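Local coordinates for protein diaminopropionate ammonia-lyase (Escherichia coli, PDB 4D9I) that uses pyridoxal 5'-phosphate to catalyse the alpha,beta-elimination of both L- and D-2,3-diaminopropionate, giving pyruvate and ammonia, at residues M203-V214 with A235-L244. Numbering follows the deposited sequence.
Sequences MQGYATLADEAV and AMAGGVLGYL
Y243 lies against one side of helix 208-214: D211 N sits over the outer part of one face of the Y243 ring, 3.6 Å from its plane, and V214 CG2 meets the ring edge-on. Y243 CG stands anti to the backbone N (chi1 174°), which carries the ring out from 235-244 across the other helix; A210 CB lies 3.5 Å from Y243 CD1, oblique to the ring. Further apolar contacts continue between the helices: V240 puts CG1 against A210 CB and CG2 against L209 CG, V240 and L209 crossing at about a right angle, while the L244 and V214 side chains pass in opposite directions, CD2 against CG2. The axes of 208-214 and 235-244 approach to 8.9 Å and cross at -38°. This is helix-on-helix packing in the fold type II PLP domain: 235-248 follows strand 226-230 of the large sheet, and near its start M236 N donates a hydrogen bond to a phosphate oxygen of the lysine-bound cofactor. At the N-terminal end of 235-244, the Y206 ring meets A235 O at its edge, with Y206 CD2 3.6 Å from M236 CA; M203 CG rests on A235 CB. G239 brings its CA to 3.7 Å from M203 O, where a CB would collide with that oxygen. Polar links are few. One water donates to both M203 O and G239 O, at 2.9 Å each. Y243 OH comes 2.9 Å from D211 OD1, at most a weak hydrogen bond whose proton is not settled on this acceptor, the carboxylate turned 69° from the ring; D211 OD2 forms a salt bridge with R33. Replacing Y243 by an alanine would probably open a gap beside A210 and V214 and take the hydroxyl away from D211.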
ATOM      1  N   MET B 203      11.133   4.957  30.454  1.00 23.00           N
ATOM      2  CA  MET B 203      11.630   5.962  29.522  1.00 23.23           C
ATOM      3  C   MET B 203      13.081   5.754  29.163  1.00 23.26           C
ATOM      4  O   MET B 203      13.486   5.972  28.019  1.00 22.82           O
ATOM      5  CB  MET B 203      11.446   7.360  30.100  1.00 24.95           C
ATOM      6  CG  MET B 203       9.994   7.789  30.072  1.00 25.40           C
ATOM      7  SD  MET B 203       9.748   9.246  31.087  1.00 28.38           S
ATOM      8  CE  MET B 203      10.579  10.478  30.073  1.00 28.60           C
ATOM      9  N   GLN B 204      13.865   5.326  30.142  1.00 23.77           N
ATOM     10  CA  GLN B 204      15.240   4.950  29.882  1.00 24.20           C
ATOM     11  C   GLN B 204      15.305   3.727  28.955  1.00 23.11           C
ATOM     12  O   GLN B 204      16.119   3.688  28.021  1.00 23.37           O
ATOM     13  CB  GLN B 204      15.967   4.692  31.194  1.00 25.31           C
ATOM     14  CG  GLN B 204      16.117   5.945  32.049  1.00 26.94           C
ATOM     15  CD  GLN B 204      16.699   5.679  33.433  1.00 28.47           C
ATOM     16  OE1 GLN B 204      16.519   4.614  33.999  1.00 28.55           O
ATOM     17  NE2 GLN B 204      17.388   6.665  33.984  1.00 30.26           N
ATOM     18  N   GLY B 205      14.442   2.740  29.198  1.00 22.27           N
ATOM     19  CA  GLY B 205      14.414   1.558  28.371  1.00 21.91           C
ATOM     20  C   GLY B 205      14.080   1.916  26.929  1.00 21.38           C
ATOM     21  O   GLY B 205      14.681   1.377  25.989  1.00 21.83           O
ATOM     22  N   TYR B 206      13.134   2.839  26.749  1.00 20.80           N
ATOM     23  CA  TYR B 206      12.712   3.274  25.400  1.00 20.11           C
ATOM     24  C   TYR B 206      13.884   3.813  24.579  1.00 20.59           C
ATOM     25  O   TYR B 206      13.880   3.749  23.349  1.00 20.20           O
ATOM     26  CB  TYR B 206      11.679   4.401  25.483  1.00 19.66           C
ATOM     27  CG  TYR B 206      10.284   4.016  25.917  1.00 19.47           C
ATOM     28  CD1 TYR B 206       9.842   2.673  25.893  1.00 19.08           C
ATOM     29  CD2 TYR B 206       9.389   5.000  26.311  1.00 19.71           C
ATOM     30  CE1 TYR B 206       8.548   2.345  26.262  1.00 19.23           C
ATOM     31  CE2 TYR B 206       8.093   4.687  26.678  1.00 20.08           C
ATOM     32  CZ  TYR B 206       7.688   3.361  26.671  1.00 19.82           C
ATOM     33  OH  TYR B 206       6.403   3.067  27.040  1.00 21.12           O
ATOM     34  N   ALA B 207      14.875   4.354  25.274  1.00 21.66           N
ATOM     35  CA  ALA B 207      15.999   5.028  24.608  1.00 22.66           C
ATOM     36  C   ALA B 207      16.878   4.099  23.769  1.00 22.85           C
ATOM     37  O   ALA B 207      17.669   4.578  22.922  1.00 23.99           O
ATOM     38  CB  ALA B 207      16.846   5.779  25.629  1.00 23.95           C
ATOM     39  N   THR B 208      16.792   2.800  24.031  1.00 22.66           N
ATOM     40  CA  THR B 208      17.458   1.786  23.200  1.00 23.17           C
ATOM     41  C   THR B 208      17.177   1.993  21.714  1.00 22.57           C
ATOM     42  O   THR B 208      18.078   1.833  20.907  1.00 23.08           O
ATOM     43  CB  THR B 208      17.060   0.342  23.615  1.00 23.03           C
ATOM     44  OG1 THR B 208      17.731   0.006  24.831  1.00 24.21           O
ATOM     45  CG2 THR B 208      17.456  -0.690  22.575  1.00 23.39           C
ATOM     46  N   LEU B 209      15.935   2.331  21.366  1.00 21.54           N
ATOM     47  CA  LEU B 209      15.573   2.523  19.951  1.00 21.55           C
ATOM     48  C   LEU B 209      16.305   3.721  19.377  1.00 22.15           C
ATOM     49  O   LEU B 209      16.659   3.722  18.203  1.00 22.96           O
ATOM     50  CB  LEU B 209      14.053   2.616  19.737  1.00 20.22           C
ATOM     51  CG  LEU B 209      13.287   3.905  20.069  1.00 19.95           C
ATOM     52  CD1 LEU B 209      13.272   4.843  18.879  1.00 19.47           C
ATOM     53  CD2 LEU B 209      11.861   3.584  20.521  1.00 19.15           C
ATOM     54  N   ALA B 210      16.534   4.738  20.209  1.00 22.55           N
ATOM     55  CA  ALA B 210      17.269   5.917  19.768  1.00 23.79           C
ATOM     56  C   ALA B 210      18.778   5.606  19.662  1.00 25.52           C
ATOM     57  O   ALA B 210      19.438   6.015  18.680  1.00 26.12           O
ATOM     58  CB  ALA B 210      17.021   7.088  20.716  1.00 23.96           C
ATOM     59  N   ASP B 211      19.316   4.881  20.654  1.00 25.87           N
ATOM     60  CA  ASP B 211      20.724   4.427  20.598  1.00 27.90           C
ATOM     61  C   ASP B 211      20.995   3.632  19.306  1.00 27.90           C
ATOM     62  O   ASP B 211      21.966   3.912  18.584  1.00 29.24           O
ATOM     63  CB  ASP B 211      21.110   3.610  21.836  1.00 29.16           C
ATOM     64  CG  ASP B 211      22.587   3.197  21.830  1.00 32.51           C
ATOM     65  OD1 ASP B 211      23.402   3.963  22.357  1.00 33.88           O
ATOM     66  OD2 ASP B 211      22.943   2.128  21.286  1.00 33.16           O
ATOM     67  N   GLU B 212      20.125   2.667  19.017  1.00 25.79           N
ATOM     68  CA  GLU B 212      20.226   1.886  17.780  1.00 25.92           C
ATOM     69  C   GLU B 212      20.187   2.763  16.539  1.00 25.43           C
ATOM     70  O   GLU B 212      21.007   2.591  15.639  1.00 26.75           O
ATOM     71  CB  GLU B 212      19.102   0.854  17.671  1.00 24.61           C
ATOM     72  CG  GLU B 212      19.182  -0.305  18.647  1.00 24.94           C
ATOM     73  CD  GLU B 212      17.953  -1.188  18.571  1.00 24.15           C
ATOM     74  OE1 GLU B 212      17.097  -0.931  17.666  1.00 23.07           O
ATOM     75  OE2 GLU B 212      17.843  -2.145  19.392  1.00 24.36           O
ATOM     76  N   ALA B 213      19.229   3.690  16.500  1.00 23.98           N
ATOM     77  CA  ALA B 213      19.063   4.592  15.357  1.00 23.82           C
ATOM     78  C   ALA B 213      20.287   5.472  15.125  1.00 25.31           C
ATOM     79  O   ALA B 213      20.660   5.692  13.981  1.00 25.55           O
ATOM     80  CB  ALA B 213      17.792   5.443  15.486  1.00 22.46           C
ATOM     81  N   VAL B 214      20.911   5.955  16.203  1.00 26.06           N
ATOM     82  CA  VAL B 214      22.099   6.795  16.075  1.00 28.19           C
ATOM     83  C   VAL B 214      23.243   5.967  15.491  1.00 29.95           C
ATOM     84  O   VAL B 214      23.908   6.403  14.563  1.00 30.75           O
ATOM     85  CB  VAL B 214      22.521   7.453  17.414  1.00 28.85           C
ATOM     86  CG1 VAL B 214      23.884   8.111  17.285  1.00 31.29           C
ATOM     87  CG2 VAL B 214      21.514   8.510  17.817  1.00 28.07           C
ATOM     88  N   ALA B 235       5.921   9.823  27.177  1.00 25.55           N
ATOM     89  CA  ALA B 235       6.994   8.999  27.766  1.00 24.46           C
ATOM     90  C   ALA B 235       8.014   8.632  26.682  1.00 22.88           C
ATOM     91  O   ALA B 235       9.215   8.806  26.874  1.00 22.43           O
ATOM     92  CB  ALA B 235       6.438   7.757  28.471  1.00 24.08           C
ATOM     93  N   MET B 236       7.530   8.147  25.535  1.00 21.86           N
ATOM     94  CA  MET B 236       8.417   7.872  24.410  1.00 21.03           C
ATOM     95  C   MET B 236       9.170   9.132  23.972  1.00 21.35           C
ATOM     96  O   MET B 236      10.402   9.122  23.922  1.00 21.15           O
ATOM     97  CB  MET B 236       7.684   7.244  23.213  1.00 20.67           C
ATOM     98  CG  MET B 236       8.630   6.801  22.084  1.00 20.43           C
ATOM     99  SD  MET B 236       9.217   8.101  20.961  1.00 22.09           S
ATOM    100  CE  MET B 236       7.767   8.382  19.959  1.00 20.81           C
ATOM    101  N   ALA B 237       8.441  10.203  23.640  1.00 22.09           N
ATOM    102  CA  ALA B 237       9.095  11.446  23.169  1.00 22.71           C
ATOM    103  C   ALA B 237      10.115  11.936  24.188  1.00 23.65           C
ATOM    104  O   ALA B 237      11.233  12.296  23.830  1.00 24.08           O
ATOM    105  CB  ALA B 237       8.065  12.543  22.857  1.00 23.70           C
ATOM    106  N   GLY B 238       9.754  11.929  25.468  1.00 24.53           N
ATOM    107  CA  GLY B 238      10.675  12.419  26.505  1.00 25.67           C
ATOM    108  C   GLY B 238      11.961  11.597  26.533  1.00 25.42           C
ATOM    109  O   GLY B 238      13.062  12.136  26.451  1.00 25.97           O
ATOM    110  N   GLY B 239      11.798  10.273  26.613  1.00 24.54           N
ATOM    111  CA  GLY B 239      12.930   9.345  26.684  1.00 24.40           C
ATOM    112  C   GLY B 239      13.830   9.439  25.461  1.00 23.95           C
ATOM    113  O   GLY B 239      15.061   9.521  25.577  1.00 24.79           O
ATOM    114  N   VAL B 240      13.203   9.442  24.288  1.00 22.66           N
ATOM    115  CA  VAL B 240      13.933   9.461  23.027  1.00 22.00           C
ATOM    116  C   VAL B 240      14.574  10.838  22.731  1.00 23.22           C
ATOM    117  O   VAL B 240      15.733  10.893  22.335  1.00 23.41           O
ATOM    118  CB  VAL B 240      13.009   8.974  21.898  1.00 20.66           C
ATOM    119  CG1 VAL B 240      13.600   9.224  20.510  1.00 20.45           C
ATOM    120  CG2 VAL B 240      12.721   7.478  22.094  1.00 19.60           C
ATOM    121  N   LEU B 241      13.830  11.928  22.930  1.00 23.66           N
ATOM    122  CA  LEU B 241      14.388  13.268  22.697  1.00 25.51           C
ATOM    123  C   LEU B 241      15.498  13.532  23.709  1.00 26.89           C
ATOM    124  O   LEU B 241      16.506  14.181  23.398  1.00 28.24           O
ATOM    125  CB  LEU B 241      13.308  14.369  22.703  1.00 26.00           C
ATOM    126  CG  LEU B 241      13.802  15.794  22.394  1.00 28.08           C
ATOM    127  CD1 LEU B 241      14.298  15.973  20.954  1.00 27.71           C
ATOM    128  CD2 LEU B 241      12.775  16.867  22.734  1.00 29.15           C
ATOM    129  N   GLY B 242      15.340  12.986  24.910  1.00 27.01           N
ATOM    130  CA  GLY B 242      16.374  13.144  25.940  1.00 29.19           C
ATOM    131  C   GLY B 242      17.692  12.552  25.469  1.00 29.38           C
ATOM    132  O   GLY B 242      18.736  13.205  25.563  1.00 31.15           O
ATOM    133  N   TYR B 243      17.628  11.331  24.928  1.00 27.93           N
ATOM    134  CA  TYR B 243      18.818  10.653  24.400  1.00 28.33           C
ATOM    135  C   TYR B 243      19.404  11.418  23.212  1.00 29.00           C
ATOM    136  O   TYR B 243      20.597  11.688  23.192  1.00 30.69           O
ATOM    137  CB  TYR B 243      18.527   9.211  23.982  1.00 27.00           C
ATOM    138  CG  TYR B 243      19.711   8.525  23.296  1.00 27.93           C
ATOM    139  CD1 TYR B 243      19.906   8.605  21.914  1.00 27.79           C
ATOM    140  CD2 TYR B 243      20.656   7.829  24.040  1.00 29.56           C
ATOM    141  CE1 TYR B 243      20.999   7.995  21.301  1.00 28.78           C
ATOM    142  CE2 TYR B 243      21.739   7.208  23.432  1.00 30.50           C
ATOM    143  CZ  TYR B 243      21.904   7.295  22.065  1.00 30.07           C
ATOM    144  OH  TYR B 243      22.994   6.665  21.502  1.00 31.41           O
ATOM    145  N   LEU B 244      18.559  11.740  22.231  1.00 27.70           N
ATOM    146  CA  LEU B 244      19.002  12.362  20.978  1.00 28.73           C
ATOM    147  C   LEU B 244      19.674  13.715  21.214  1.00 31.25           C
ATOM    148  O   LEU B 244      20.702  14.040  20.604  1.00 33.07           O
ATOM    149  CB  LEU B 244      17.819  12.543  20.027  1.00 26.80           C
ATOM    150  CG  LEU B 244      17.240  11.282  19.379  1.00 25.10           C
ATOM    151  CD1 LEU B 244      16.027  11.602  18.517  1.00 23.99           C
ATOM    152  CD2 LEU B 244      18.294  10.536  18.567  1.00 25.24           C
TER
HETATM  153  O   HOH W   1      15.642   7.863  27.879  1.00 32.29           O